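Local coordinates for protein putative pyridoxal phosphate-dependent transferase (Clostridium difficile, PDB 4DGT) that binds pyridoxal-5'-phosphate and is a putative transferase of the class I and II aminotransferase family, at residues Pro36-Asp41 and Ala353-Asn358; Thr67-Tyr72 and Ala280-Tyr285. All coordinates share one frame; numbering follows the deposited sequence.

Contact 1: Pro36-Asp41 and Ala353-Asn358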
loop_
_atom_site.group_PDB
_atom_site.type_symbol
_atom_site.label_atom_id
_atom_site.label_comp_id
_atom_site.label_asym_id
_atom_site.label_seq_id
_atom_site.Cartn_x
_atom_site.Cartn_y
_atom_site.Cartn_z
ATOM N N PRO A 36 23.310 12.845 5.327
ATOM C CA PRO A 36 21.908 12.726 5.805
ATOM C C PRO A 36 21.800 12.058 7.183
ATOM O O PRO A 36 22.256 10.929 7.354
ATOM C CB PRO A 36 21.254 11.878 4.743
ATOM C CG PRO A 36 22.344 10.987 4.299
ATOM C CD PRO A 36 23.626 11.818 4.322
ATOM N N MET A 37 21.208 12.768 8.174
ATOM C CA MET A 37 21.001 12.250 9.503
ATOM C C MET A 37 19.597 12.587 10.002
ATOM O O MET A 37 19.373 12.794 11.166
ATOM C CB MET A 37 22.054 12.820 10.471
ATOM C CG MET A 37 23.513 12.648 9.995
ATOM S SD MET A 37 24.143 10.959 10.213
ATOM C CE MET A 37 24.286 10.772 11.988
ATOM N N TRP A 38 18.666 12.558 9.083
ATOM C CA TRP A 38 17.309 13.075 9.291
ATOM C C TRP A 38 16.271 11.954 9.320
ATOM O O TRP A 38 16.016 11.360 10.409
ATOM C CB TRP A 38 17.044 14.234 8.306
ATOM C CG TRP A 38 17.075 13.858 6.848
ATOM C CD1 TRP A 38 18.159 13.375 6.085
ATOM C CD2 TRP A 38 15.951 13.911 5.925
ATOM N NE1 TRP A 38 17.754 13.124 4.776
ATOM C CE2 TRP A 38 16.444 13.418 4.641
ATOM C CE3 TRP A 38 14.603 14.206 6.061
ATOM C CZ2 TRP A 38 15.633 13.306 3.527
ATOM C CZ3 TRP A 38 13.801 14.137 4.912
ATOM C CH2 TRP A 38 14.297 13.667 3.678
ATOM N N VAL A 39 15.754 11.517 8.192
ATOM C CA VAL A 39 14.629 10.594 8.197
ATOM C C VAL A 39 14.938 9.273 8.905
ATOM O O VAL A 39 16.070 8.772 8.813
ATOM C CB VAL A 39 14.102 10.368 6.752
ATOM C CG1 VAL A 39 15.177 9.894 5.825
ATOM C CG2 VAL A 39 12.917 9.382 6.693
ATOM N N ALA A 40 13.949 8.722 9.601
ATOM C CA ALA A 40 14.164 7.510 10.416
ATOM C C ALA A 40 14.120 6.219 9.604
ATOM O O ALA A 40 13.155 5.451 9.627
ATOM C CB ALA A 40 13.189 7.412 11.581
ATOM N N ASP A 41 15.158 6.037 8.827
ATOM C CA ASP A 41 15.602 4.703 8.465
ATOM C C ASP A 41 17.064 4.569 8.726
ATOM O O ASP A 41 17.739 5.519 9.123
ATOM C CB ASP A 41 15.115 4.265 7.066
ATOM C CG ASP A 41 15.845 4.881 5.913
ATOM O OD1 ASP A 41 16.975 5.358 6.054
ATOM O OD2 ASP A 41 15.319 4.807 4.787
ATOM N N ALA A 353 22.344 17.274 7.234
ATOM C CA ALA A 353 20.860 17.356 7.286
ATOM C C ALA A 353 20.320 16.650 8.521
ATOM O O ALA A 353 20.354 15.426 8.649
ATOM C CB ALA A 353 20.297 16.747 6.027
ATOM N N LEU A 354 19.818 17.454 9.450
ATOM C CA LEU A 354 19.186 16.970 10.676
ATOM C C LEU A 354 17.723 17.335 10.575
ATOM O O LEU A 354 17.376 18.178 9.756
ATOM C CB LEU A 354 19.745 17.673 11.877
ATOM C CG LEU A 354 21.259 17.820 12.042
ATOM C CD1 LEU A 354 21.655 18.464 13.354
ATOM C CD2 LEU A 354 21.843 16.437 11.839
ATOM N N ASN A 355 16.852 16.723 11.370
ATOM C CA ASN A 355 15.446 17.126 11.346
ATOM C C ASN A 355 15.272 18.373 12.244
ATOM O O ASN A 355 15.569 18.337 13.391
ATOM C CB ASN A 355 14.491 16.028 11.835
ATOM C CG ASN A 355 14.246 14.934 10.818
ATOM O OD1 ASN A 355 13.246 14.918 10.119
ATOM N ND2 ASN A 355 15.094 13.975 10.813
ATOM N N GLN A 356 14.742 19.432 11.693
ATOM C CA GLN A 356 14.494 20.648 12.443
ATOM C C GLN A 356 13.493 20.410 13.564
ATOM O O GLN A 356 12.425 19.810 13.352
ATOM C CB GLN A 356 13.989 21.678 11.430
ATOM C CG GLN A 356 15.025 21.875 10.297
ATOM C CD GLN A 356 16.478 22.184 10.819
ATOM O OE1 GLN A 356 16.620 23.142 11.594
ATOM N NE2 GLN A 356 17.570 21.390 10.380
ATOM N N GLY A 357 13.838 20.829 14.779
ATOM C CA GLY A 357 13.000 20.609 15.941
ATOM C C GLY A 357 11.577 21.199 15.821
ATOM O O GLY A 357 10.571 20.614 16.299
ATOM N N ASN A 358 11.482 22.327 15.181
ATOM C CA ASN A 358 10.204 23.014 15.058
ATOM C C ASN A 358 9.177 22.242 14.253
ATOM O O ASN A 358 7.952 22.400 14.458
ATOM C CB ASN A 358 10.407 24.488 14.626
ATOM C CG ASN A 358 10.850 24.702 13.186
ATOM O OD1 ASN A 358 11.233 23.806 12.470
ATOM N ND2 ASN A 358 10.776 25.957 12.753
#

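Contact 2: Thr67-Tyr72 and Ala280-Tyr285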
loop_
_atom_site.group_PDB
_atom_site.type_symbol
_atom_site.label_atom_id
_atom_site.label_comp_id
_atom_site.label_asym_id
_atom_site.label_seq_id
_atom_site.Cartn_x
_atom_site.Cartn_y
_atom_site.Cartn_z
ATOM N N THR A 67 -1.616 -14.438 -0.511
ATOM C CA THR A 67 -2.459 -14.810 0.619
ATOM C C THR A 67 -1.605 -14.660 1.876
ATOM O O THR A 67 -0.390 -14.757 1.813
ATOM C CB THR A 67 -2.969 -16.243 0.446
ATOM O OG1 THR A 67 -4.039 -16.477 1.371
ATOM C CG2 THR A 67 -1.913 -17.232 0.678
ATOM N N ARG A 68 -2.228 -14.368 2.994
ATOM C CA ARG A 68 -1.545 -14.220 4.262
ATOM C C ARG A 68 -1.691 -15.541 5.000
ATOM O O ARG A 68 -2.790 -15.871 5.473
ATOM C CB ARG A 68 -2.174 -13.086 5.049
ATOM C CG ARG A 68 -1.493 -12.786 6.396
ATOM C CD ARG A 68 -2.053 -11.540 7.082
ATOM N NE ARG A 68 -1.906 -10.376 6.231
ATOM C CZ ARG A 68 -2.869 -9.776 5.558
ATOM N NH1 ARG A 68 -4.159 -10.126 5.681
ATOM N NH2 ARG A 68 -2.558 -8.812 4.732
ATOM N N PRO A 69 -0.601 -16.329 5.123
ATOM C CA PRO A 69 -0.724 -17.620 5.774
ATOM C C PRO A 69 -0.821 -17.441 7.293
ATOM O O PRO A 69 -0.434 -16.403 7.806
ATOM C CB PRO A 69 0.554 -18.300 5.367
ATOM C CG PRO A 69 1.549 -17.221 5.336
ATOM C CD PRO A 69 0.790 -16.052 4.739
ATOM N N ASP A 70 -1.371 -18.420 8.002
ATOM C CA ASP A 70 -1.501 -18.274 9.447
ATOM C C ASP A 70 -0.161 -18.008 10.181
ATOM O O ASP A 70 -0.148 -17.339 11.202
ATOM C CB ASP A 70 -2.052 -19.555 10.067
ATOM C CG ASP A 70 -3.475 -19.899 9.634
ATOM O OD1 ASP A 70 -4.199 -19.067 9.025
ATOM O OD2 ASP A 70 -3.841 -21.070 9.938
ATOM N N SER A 71 0.925 -18.540 9.652
ATOM C CA SER A 71 2.286 -18.338 10.205
ATOM C C SER A 71 2.665 -16.860 10.304
ATOM O O SER A 71 3.470 -16.494 11.107
ATOM C CB SER A 71 3.337 -19.096 9.365
ATOM O OG SER A 71 3.342 -18.657 7.991
ATOM N N TYR A 72 2.094 -15.981 9.475
ATOM C CA TYR A 72 2.398 -14.558 9.500
ATOM C C TYR A 72 1.881 -13.956 10.787
ATOM O O TYR A 72 2.682 -13.473 11.599
ATOM C CB TYR A 72 1.812 -13.920 8.231
ATOM C CG TYR A 72 1.935 -12.397 8.151
ATOM C CD1 TYR A 72 2.974 -11.770 7.448
ATOM C CD2 TYR A 72 1.025 -11.570 8.773
ATOM C CE1 TYR A 72 3.076 -10.413 7.358
ATOM C CE2 TYR A 72 1.135 -10.181 8.714
ATOM C CZ TYR A 72 2.196 -9.591 7.993
ATOM O OH TYR A 72 2.278 -8.203 7.898
ATOM N N ALA A 280 9.166 -11.173 4.731
ATOM C CA ALA A 280 10.187 -10.470 5.513
ATOM C C ALA A 280 9.679 -10.192 6.903
ATOM O O ALA A 280 10.431 -10.193 7.855
ATOM C CB ALA A 280 10.573 -9.141 4.847
ATOM N N THR A 281 8.373 -9.965 7.041
ATOM C CA THR A 281 7.808 -9.694 8.335
ATOM C C THR A 281 7.938 -10.944 9.187
ATOM O O THR A 281 8.408 -10.885 10.299
ATOM C CB THR A 281 6.336 -9.248 8.245
ATOM O OG1 THR A 281 6.281 -8.003 7.514
ATOM C CG2 THR A 281 5.695 -9.082 9.662
ATOM N N GLU A 282 7.540 -12.081 8.638
ATOM C CA GLU A 282 7.568 -13.325 9.368
ATOM C C GLU A 282 9.014 -13.721 9.684
ATOM O O GLU A 282 9.367 -14.138 10.803
ATOM C CB GLU A 282 6.800 -14.406 8.574
ATOM C CG GLU A 282 6.934 -15.750 9.226
ATOM C CD GLU A 282 6.055 -16.806 8.614
ATOM O OE1 GLU A 282 5.030 -16.473 7.967
ATOM O OE2 GLU A 282 6.457 -18.000 8.762
ATOM N N ALA A 283 9.894 -13.537 8.706
ATOM C CA ALA A 283 11.315 -13.855 8.923
ATOM C C ALA A 283 11.953 -12.965 10.020
ATOM O O ALA A 283 12.781 -13.460 10.823
ATOM C CB ALA A 283 12.089 -13.715 7.624
ATOM N N SER A 284 11.628 -11.669 10.007
ATOM C CA SER A 284 12.210 -10.742 10.979
ATOM C C SER A 284 11.772 -11.145 12.391
ATOM O O SER A 284 12.617 -11.243 13.272
ATOM C CB SER A 284 11.910 -9.283 10.673
ATOM O OG SER A 284 10.573 -8.946 10.885
ATOM N N TYR A 285 10.506 -11.433 12.611
ATOM C CA TYR A 285 10.070 -11.758 13.990
ATOM C C TYR A 285 10.513 -13.147 14.395
ATOM O O TYR A 285 10.945 -13.341 15.579
ATOM C CB TYR A 285 8.595 -11.590 14.133
ATOM C CG TYR A 285 8.127 -10.132 14.162
ATOM C CD1 TYR A 285 8.813 -9.147 14.878
ATOM C CD2 TYR A 285 6.968 -9.746 13.521
ATOM C CE1 TYR A 285 8.332 -7.850 14.920
ATOM C CE2 TYR A 285 6.504 -8.420 13.579
ATOM C CZ TYR A 285 7.202 -7.469 14.297
ATOM O OH TYR A 285 6.747 -6.128 14.414
#

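Contact 1: Pro36-Asp41 and Ala353-Asn358
Pro36 and Ala353 form a one-pair parallel beta bridge, their CA atoms 5.0 Å apart, that joins an N-terminal segment to the small C-terminal domain of a fold type I pyridoxal phosphate enzyme. The four-stranded antiparallel sheet of that domain has 355-356 as an outer strand. Between the two segments the bridge is held by one backbone hydrogen bond, from Met37 N to Ala353 O at 2.8 Å; it lies in the carbonyl plane and is moderately bent (148° at the hydrogen). Ala353 also bonds to Leu35, so the residues before and after Pro36 both bond to Ala353, the usual pattern of one parallel bridge.

Past the bridge the side chains part. Met37 lays its CB against the Leu354 methyl CD2 (3.9 Å), then its chain bends away at chi2 and chi3 among Met378, Leu379 and Ala382 of helix 376-390. Leu354 also packs on this helix, through Ile386. Trp38 leans the CD1 corner of its indole on Ala353 CB, 4.0 Å off. Its CG sits between backbone N and carbonyl carbon (chi1 63°), which folds the ring back beside the chain until Pro36 CA lies in plane at its edge. Ring position is fixed further by Trp38 NE1, bonded to Lys21 O, and by Tyr29, which meets the indole edge-to-face. Asn355 OD1 approaches the ring edge near its plane, but the Asn355 amide is modelled too close to the Trp38 backbone, so its details are doubtful. Over one indole face, above its centre, stands the methyl CG1 of Val39, 3.9 Å from the plane of the Trp38 ring.

Contact 2: Thr67-Tyr72 and Ala280-Tyr285
Ser71 and Glu282 supply the polar half of this contact, Tyr72 and Thr281 the apolar half, where the first turn of helix 70-84 meets the flank of helix 275-287. Tyr72 and Glu282 bring the two backbones nearest, with CA atoms 5.3 Å apart.

The polar link is a single hydrogen bond: Ser71 OG donates to Glu282 OE1 at 2.8 Å. The hydroxyl reaches OE1 from the syn side, 24° out of the carboxylate plane, and lies farther from the second oxygen, Glu282 OE2, at 3.3 Å. Glu282 spans the gap with CG anti to its backbone N (chi1 174°) and an extended chain beyond, which carries the carboxylate across to the start of the neighbouring helix. Tyr72 N is near OE1 as well but is badly angled for it; this amide bonds instead to Pro69 O in the opening turn.

The apolar part is the Tyr72 ring against Thr281. Ring atom CE1 of Tyr72 comes to 3.6 Å from Thr281 CB and 3.7 Å from Thr281 CG2, the ring lying slantwise against the threonine. Both hydroxyls are engaged beyond this pair: Tyr72 OH with Asn273 ND2, Thr281 OG1 with Ser277 O and Ser247 OG.

Within helix 275-287, Thr281 O accepts from Tyr285 N; in one of its two conformers Ser284 OG is also 3.0 Å from Thr281 O.

The carboxylate of Glu282, held by a single hydroxyl bond and beside the N-terminal turn of helix 70-84, would probably be favoured in its ionised form by the helix dipole.

Overall arrangement
The segments run 36-41, 67-72, 280-285, 353-358 along the chain, so contact 2 is nested inside the loop closed by contact 1. Their centres lie about 31 Å apart on opposite sides of the chain's centre, with about 14 Å between nearest atoms. Contact 1 borders the small antiparallel sheet, whereas contact 2 joins helices 70-84 and 275-287 of the large domain, next to its seven-stranded sheet. Both reach the second subunit: Val39 packs on Tyr65 of that subunit, and Thr67 OG1 bonds Glu24 OE2 of it. The dimer interface thus brings the neighbourhood of contact 2 in one subunit to that of contact 1 in the other.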